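Local structure of xyloglucanase (Paenibacillus pabuli, 2JEP) at residues N198-N203 / Y238-P243; L222-W227 / K257-S262. The protein hydrolyses the beta-1,4-glucan backbone of xyloglucan, a plant cell wall polysaccharide, as a glycoside hydrolase family 5 enzyme with a TIM-barrel fold. One frame throughout, in Å; residues are numbered along the deposited sequence. Where two conformers were deposited one is given.

Contact 1: residues N198-N203 / Y238-P243; sequences NLNAYN and YGFTLP
The carboxamide of Asn200 grips the backbone of the 238-243 loop with both of its ends. Its ND2 donates to Gly239 O at 2.8 Å, and this acceptor lies close to the amide plane of Asn200. Its OD1 accepts from Thr241 N at 3.2 Å. That bond is nearly straight at hydrogen (169°), but the N-H comes from above the carbonyl plane, with a C=O...N angle of only 101°. The contact fixes a loop to helix 193-211, one of the outer helices of the TIM barrel. Two bonds to the loop backbone fix the rotation of the amide. CG of Asn200 is anti to its own carbonyl carbon (chi1 -66°), which carries the amide across to the loop.

A water adds a bridge across the junction. It donates to Asn200 OD1 and to Thr241 O, and it accepts from Asn203 ND2 at 2.9 Å. Asn203 also bonds through OD1 to Ser179 and through ND2 to Pro225 O, so this amide too is tied at both ends.

Packing is modest and lies near the surface. The Thr241 side chain crosses that of Asn200 at about a right angle, with OG1 3.3 Å from Asn200 CG. The Phe240 side chain touches Tyr196 of the same helix. Phe240 CD1 comes within 3.8 Å of Asn200 OD1.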
loop_
_atom_site.group_PDB
_atom_site.type_symbol
_atom_site.label_atom_id
_atom_site.label_comp_id
_atom_site.label_asym_id
_atom_site.label_seq_id
_atom_site.Cartn_x
_atom_site.Cartn_y
_atom_site.Cartn_z
ATOM N N ASN A 198 -7.428 0.649 -19.216
ATOM C CA ASN A 198 -6.708 1.873 -18.842
ATOM C C ASN A 198 -5.780 1.628 -17.654
ATOM O O ASN A 198 -4.660 2.059 -17.651
ATOM C CB ASN A 198 -7.683 3.035 -18.580
ATOM C CG ASN A 198 -8.414 3.482 -19.833
ATOM O OD1 ASN A 198 -7.927 3.276 -20.964
ATOM N ND2 ASN A 198 -9.577 4.093 -19.649
ATOM N N LEU A 199 -6.296 0.944 -16.636
ATOM C CA LEU A 199 -5.482 0.611 -15.460
ATOM C C LEU A 199 -4.220 -0.144 -15.889
ATOM O O LEU A 199 -3.106 0.175 -15.475
ATOM C CB LEU A 199 -6.323 -0.211 -14.462
ATOM C CG LEU A 199 -5.727 -0.511 -13.090
ATOM C CD1 LEU A 199 -6.846 -0.898 -12.128
ATOM C CD2 LEU A 199 -4.667 -1.607 -13.139
ATOM N N ASN A 200 -4.408 -1.176 -16.706
ATOM C CA ASN A 200 -3.276 -1.971 -17.181
ATOM C C ASN A 200 -2.299 -1.106 -17.973
ATOM O O ASN A 200 -1.081 -1.275 -17.882
ATOM C CB ASN A 200 -3.747 -3.145 -18.043
ATOM C CG ASN A 200 -4.547 -4.190 -17.285
ATOM O OD1 ASN A 200 -4.239 -4.527 -16.132
ATOM N ND2 ASN A 200 -5.537 -4.782 -17.972
ATOM N N ALA A 201 -2.843 -0.167 -18.749
ATOM C CA ALA A 201 -1.996 0.751 -19.513
ATOM C C ALA A 201 -1.152 1.606 -18.584
ATOM O O ALA A 201 0.019 1.832 -18.850
ATOM C CB ALA A 201 -2.833 1.612 -20.452
ATOM N N TYR A 202 -1.737 2.095 -17.488
ATOM C CA TYR A 202 -0.962 2.880 -16.525
ATOM C C TYR A 202 0.175 2.019 -15.979
ATOM O O TYR A 202 1.320 2.460 -15.901
ATOM C CB TYR A 202 -1.821 3.425 -15.370
ATOM C CG TYR A 202 -3.049 4.221 -15.747
ATOM C CD1 TYR A 202 -3.173 4.860 -16.971
ATOM C CD2 TYR A 202 -4.103 4.357 -14.842
ATOM C CE1 TYR A 202 -4.314 5.541 -17.303
ATOM C CE2 TYR A 202 -5.254 5.044 -15.167
ATOM C CZ TYR A 202 -5.371 5.636 -16.405
ATOM O OH TYR A 202 -6.530 6.288 -16.718
ATOM N N ASN A 203 -0.128 0.785 -15.579
ATOM C CA ASN A 203 0.952 -0.049 -15.033
ATOM C C ASN A 203 2.071 -0.238 -16.056
ATOM O O ASN A 203 3.241 -0.211 -15.688
ATOM C CB ASN A 203 0.443 -1.418 -14.567
ATOM C CG ASN A 203 -0.236 -1.373 -13.209
ATOM O OD1 ASN A 203 0.075 -0.523 -12.386
ATOM N ND2 ASN A 203 -1.139 -2.329 -12.949
ATOM N N TYR A 238 -11.259 -10.907 -14.912
ATOM C CA TYR A 238 -11.925 -9.617 -15.015
ATOM C C TYR A 238 -11.183 -8.603 -15.851
ATOM O O TYR A 238 -11.707 -7.508 -16.104
ATOM C CB TYR A 238 -12.145 -9.011 -13.619
ATOM C CG TYR A 238 -13.103 -9.818 -12.762
ATOM C CD1 TYR A 238 -14.478 -9.671 -12.907
ATOM C CD2 TYR A 238 -12.628 -10.728 -11.824
ATOM C CE1 TYR A 238 -15.365 -10.405 -12.111
ATOM C CE2 TYR A 238 -13.506 -11.453 -11.012
ATOM C CZ TYR A 238 -14.873 -11.296 -11.168
ATOM O OH TYR A 238 -15.715 -12.028 -10.344
ATOM N N GLY A 239 -9.994 -8.964 -16.308
ATOM C CA GLY A 239 -9.238 -8.084 -17.183
ATOM C C GLY A 239 -7.828 -7.725 -16.754
ATOM O O GLY A 239 -7.102 -7.098 -17.526
ATOM N N PHE A 240 -7.410 -8.099 -15.540
ATOM C CA PHE A 240 -6.030 -7.769 -15.148
ATOM C C PHE A 240 -5.037 -8.440 -16.095
ATOM O O PHE A 240 -5.203 -9.601 -16.437
ATOM C CB PHE A 240 -5.749 -8.246 -13.719
ATOM C CG PHE A 240 -4.372 -7.886 -13.201
ATOM C CD1 PHE A 240 -4.043 -6.580 -12.909
ATOM C CD2 PHE A 240 -3.398 -8.851 -13.051
ATOM C CE1 PHE A 240 -2.785 -6.275 -12.421
ATOM C CE2 PHE A 240 -2.132 -8.528 -12.597
ATOM C CZ PHE A 240 -1.833 -7.244 -12.281
ATOM N N THR A 241 -4.000 -7.703 -16.489
ATOM C CA THR A 241 -2.879 -8.261 -17.208
ATOM C C THR A 241 -1.568 -7.894 -16.537
ATOM O O THR A 241 -1.440 -6.819 -15.951
ATOM C CB THR A 241 -2.852 -7.864 -18.694
ATOM O OG1 THR A 241 -2.713 -6.450 -18.807
ATOM C CG2 THR A 241 -4.116 -8.345 -19.422
ATOM N N LEU A 242 -0.602 -8.793 -16.619
ATOM C CA LEU A 242 0.730 -8.533 -16.092
ATOM C C LEU A 242 1.516 -7.693 -17.096
ATOM O O LEU A 242 1.502 -7.971 -18.290
ATOM C CB LEU A 242 1.463 -9.849 -15.807
ATOM C CG LEU A 242 0.904 -10.606 -14.600
ATOM C CD1 LEU A 242 1.280 -12.083 -14.704
ATOM C CD2 LEU A 242 1.355 -9.977 -13.273
ATOM N N PRO A 243 2.214 -6.653 -16.625
ATOM C CA PRO A 243 2.981 -5.860 -17.563
ATOM C C PRO A 243 4.171 -6.618 -18.127
ATOM O O PRO A 243 4.709 -7.492 -17.459
ATOM C CB PRO A 243 3.471 -4.689 -16.715
ATOM C CG PRO A 243 3.412 -5.148 -15.348
ATOM C CD PRO A 243 2.341 -6.154 -15.247
HETATM O O HOH W 1 -1.755 -4.275 -15.050
#

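Contact 2: residues L222-W227 / K257-S262; sequences LLVPGW and KRIMIS. With EDO (1,2-ethanediol), chain D.
Leu223 and Val224 reach the neighbouring strand from the two faces of the sheet. On the face of Leu223, Met260 and Ser262, CG of Leu223 lies anti to its backbone N (chi1 176°). With chi2 near 63°, Leu223 CD1 then lies over the next strand, 3.6 Å from Met260 CB and 3.8 Å from Ser262 CB. Pro225 continues this face, with its CB 3.9 Å from Ser262 CB. The extended Met260 chain leads away to Ile38 and Met42 of helix 35-42.

On the face of Leu222, Val224, Ile259 and Ile261, one methyl meets two residues. Val224 CG2 touches Ile261 CD1, at 3.9 Å, and, in the conformer given, Ile259 CG2, at 3.8 Å. Asn203 of helix 193-211 packs on Val224 from outside the barrel.

Backbone bonds set the register. Leu222 and Val224 each use N and O toward the other strand, bonding to Arg258, Met260 and Ser262. Beyond Val224, a water joins Gly226 N to Ser262 O. Strands 222-225 and 259-262 run at 35° to each other. This is the twisted parallel pairing of adjacent strands, here the fifth and sixth, in an eight-stranded TIM barrel.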
loop_
_atom_site.group_PDB
_atom_site.type_symbol
_atom_site.label_atom_id
_atom_site.label_comp_id
_atom_site.label_asym_id
_atom_site.label_seq_id
_atom_site.Cartn_x
_atom_site.Cartn_y
_atom_site.Cartn_z
ATOM N N LEU A 222 9.351 -3.179 -8.678
ATOM C CA LEU A 222 8.227 -2.296 -8.948
ATOM C C LEU A 222 6.938 -3.016 -8.586
ATOM O O LEU A 222 6.725 -4.155 -8.997
ATOM C CB LEU A 222 8.197 -1.948 -10.429
ATOM C CG LEU A 222 9.470 -1.311 -11.011
ATOM C CD1 LEU A 222 9.291 -1.041 -12.506
ATOM C CD2 LEU A 222 9.849 -0.061 -10.271
ATOM N N LEU A 223 6.089 -2.344 -7.808
ATOM C CA LEU A 223 4.865 -2.911 -7.260
ATOM C C LEU A 223 3.667 -2.328 -8.015
ATOM O O LEU A 223 3.573 -1.110 -8.148
ATOM C CB LEU A 223 4.779 -2.562 -5.773
ATOM C CG LEU A 223 3.541 -2.951 -4.967
ATOM C CD1 LEU A 223 3.405 -4.476 -4.943
ATOM C CD2 LEU A 223 3.590 -2.410 -3.567
ATOM N N VAL A 224 2.784 -3.204 -8.511
ATOM C CA VAL A 224 1.624 -2.797 -9.284
ATOM C C VAL A 224 0.370 -3.480 -8.735
ATOM O O VAL A 224 0.407 -4.658 -8.386
ATOM C CB VAL A 224 1.775 -3.090 -10.806
ATOM C CG1 VAL A 224 2.989 -2.344 -11.341
ATOM C CG2 VAL A 224 1.869 -4.585 -11.114
ATOM N N PRO A 225 -0.750 -2.745 -8.673
ATOM C CA PRO A 225 -2.004 -3.348 -8.315
ATOM C C PRO A 225 -2.887 -3.686 -9.497
ATOM O O PRO A 225 -2.658 -3.217 -10.603
ATOM C CB PRO A 225 -2.672 -2.223 -7.523
ATOM C CG PRO A 225 -2.287 -0.999 -8.324
ATOM C CD PRO A 225 -0.893 -1.289 -8.843
ATOM N N GLY A 226 -3.924 -4.465 -9.211
ATOM C CA GLY A 226 -5.091 -4.538 -10.069
ATOM C C GLY A 226 -6.201 -3.626 -9.571
ATOM O O GLY A 226 -5.970 -2.661 -8.851
ATOM N N TRP A 227 -7.419 -3.916 -10.001
ATOM C CA TRP A 227 -8.571 -3.052 -9.790
ATOM C C TRP A 227 -8.889 -2.864 -8.308
ATOM O O TRP A 227 -9.208 -3.831 -7.608
ATOM C CB TRP A 227 -9.779 -3.682 -10.482
ATOM C CG TRP A 227 -11.013 -2.857 -10.492
ATOM C CD1 TRP A 227 -12.062 -2.917 -9.628
ATOM C CD2 TRP A 227 -11.368 -1.892 -11.486
ATOM N NE1 TRP A 227 -13.042 -2.048 -10.014
ATOM C CE2 TRP A 227 -12.643 -1.394 -11.150
ATOM C CE3 TRP A 227 -10.730 -1.395 -12.633
ATOM C CZ2 TRP A 227 -13.299 -0.439 -11.911
ATOM C CZ3 TRP A 227 -11.376 -0.452 -13.388
ATOM C CH2 TRP A 227 -12.650 0.024 -13.026
ATOM N N LYS A 257 11.308 -12.282 -12.201
ATOM C CA LYS A 257 10.545 -11.038 -12.285
ATOM C C LYS A 257 11.186 -9.973 -11.409
ATOM O O LYS A 257 11.847 -10.296 -10.419
ATOM C CB LYS A 257 9.107 -11.248 -11.798
ATOM C CG LYS A 257 8.423 -12.511 -12.302
ATOM C CD LYS A 257 8.318 -12.535 -13.799
ATOM C CE LYS A 257 7.541 -13.753 -14.294
ATOM N NZ LYS A 257 8.319 -15.019 -14.167
ATOM N N ARG A 258 10.988 -8.709 -11.777
ATOM C CA ARG A 258 11.250 -7.610 -10.836
ATOM C C ARG A 258 9.991 -6.754 -10.701
ATOM O O ARG A 258 10.041 -5.519 -10.551
ATOM C CB ARG A 258 12.463 -6.756 -11.234
ATOM C CG ARG A 258 13.804 -7.462 -10.949
ATOM C CD ARG A 258 14.049 -7.627 -9.457
ATOM N NE ARG A 258 15.346 -8.230 -9.164
ATOM C CZ ARG A 258 15.586 -9.544 -9.236
ATOM N NH1 ARG A 258 14.642 -10.433 -9.537
ATOM N NH2 ARG A 258 16.808 -9.981 -9.001
ATOM N N ILE A 259 8.854 -7.453 -10.750
ATOM C CA ILE A 259 7.549 -6.842 -10.517
ATOM C C ILE A 259 6.861 -7.609 -9.403
ATOM O O ILE A 259 6.959 -8.830 -9.328
ATOM C CB ILE A 259 6.693 -6.811 -11.794
ATOM C CG1 ILE A 259 7.368 -5.922 -12.840
ATOM C CG2 ILE A 259 5.270 -6.305 -11.490
ATOM C CD1 ILE A 259 6.742 -6.010 -14.180
ATOM N N MET A 260 6.223 -6.863 -8.502
ATOM C CA MET A 260 5.445 -7.408 -7.385
ATOM C C MET A 260 3.994 -6.973 -7.582
ATOM O O MET A 260 3.743 -5.948 -8.223
ATOM C CB MET A 260 5.899 -6.813 -6.052
ATOM C CG MET A 260 7.367 -6.816 -5.791
ATOM S SD MET A 260 7.743 -5.941 -4.265
ATOM C CE MET A 260 9.337 -6.684 -3.805
ATOM N N ILE A 261 3.058 -7.711 -6.983
ATOM C CA ILE A 261 1.629 -7.437 -7.128
ATOM C C ILE A 261 1.043 -6.988 -5.793
ATOM O O ILE A 261 1.281 -7.602 -4.760
ATOM C CB ILE A 261 0.862 -8.676 -7.619
ATOM C CG1 ILE A 261 1.515 -9.286 -8.872
ATOM C CG2 ILE A 261 -0.590 -8.342 -7.926
ATOM C CD1 ILE A 261 1.655 -8.328 -10.065
ATOM N N SER A 262 0.296 -5.882 -5.843
ATOM C CA SER A 262 -0.333 -5.289 -4.664
ATOM C C SER A 262 -1.777 -5.699 -4.511
ATOM O O SER A 262 -2.479 -5.744 -5.497
ATOM C CB SER A 262 -0.308 -3.784 -4.828
ATOM O OG SER A 262 -1.114 -3.125 -3.885
HETATM C C1 EDO D . 19.852 -7.871 -10.441
HETATM O O1 EDO D . 19.632 -6.456 -10.344
HETATM C C2 EDO D . 20.442 -8.353 -9.114
HETATM O O2 EDO D . 19.397 -8.494 -8.127
HETATM O O HOH W 2 -4.891 -5.471 -6.719
#

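Following the chain from the N terminus, helix 193-211 supplies 198-203, and strand 222-225 comes next. The chain then passes through helix 231-235 to the loop 238-243, where contact 1 closes its loop. It goes on to strand 259-265, where contact 2 closes the second. The segments alternate, so the two loops cross. Contact 1 ties the outer helix to the connection between two strands, and contact 2 ties those strands to each other in the barrel wall. Their centres are 10 Å apart. They touch around the probable hydrogen bond from Asn203 ND2 to Pro225 O, where Phe240 CE1 and Leu199 CD2 each pack 3.6 Å from Pro225 O.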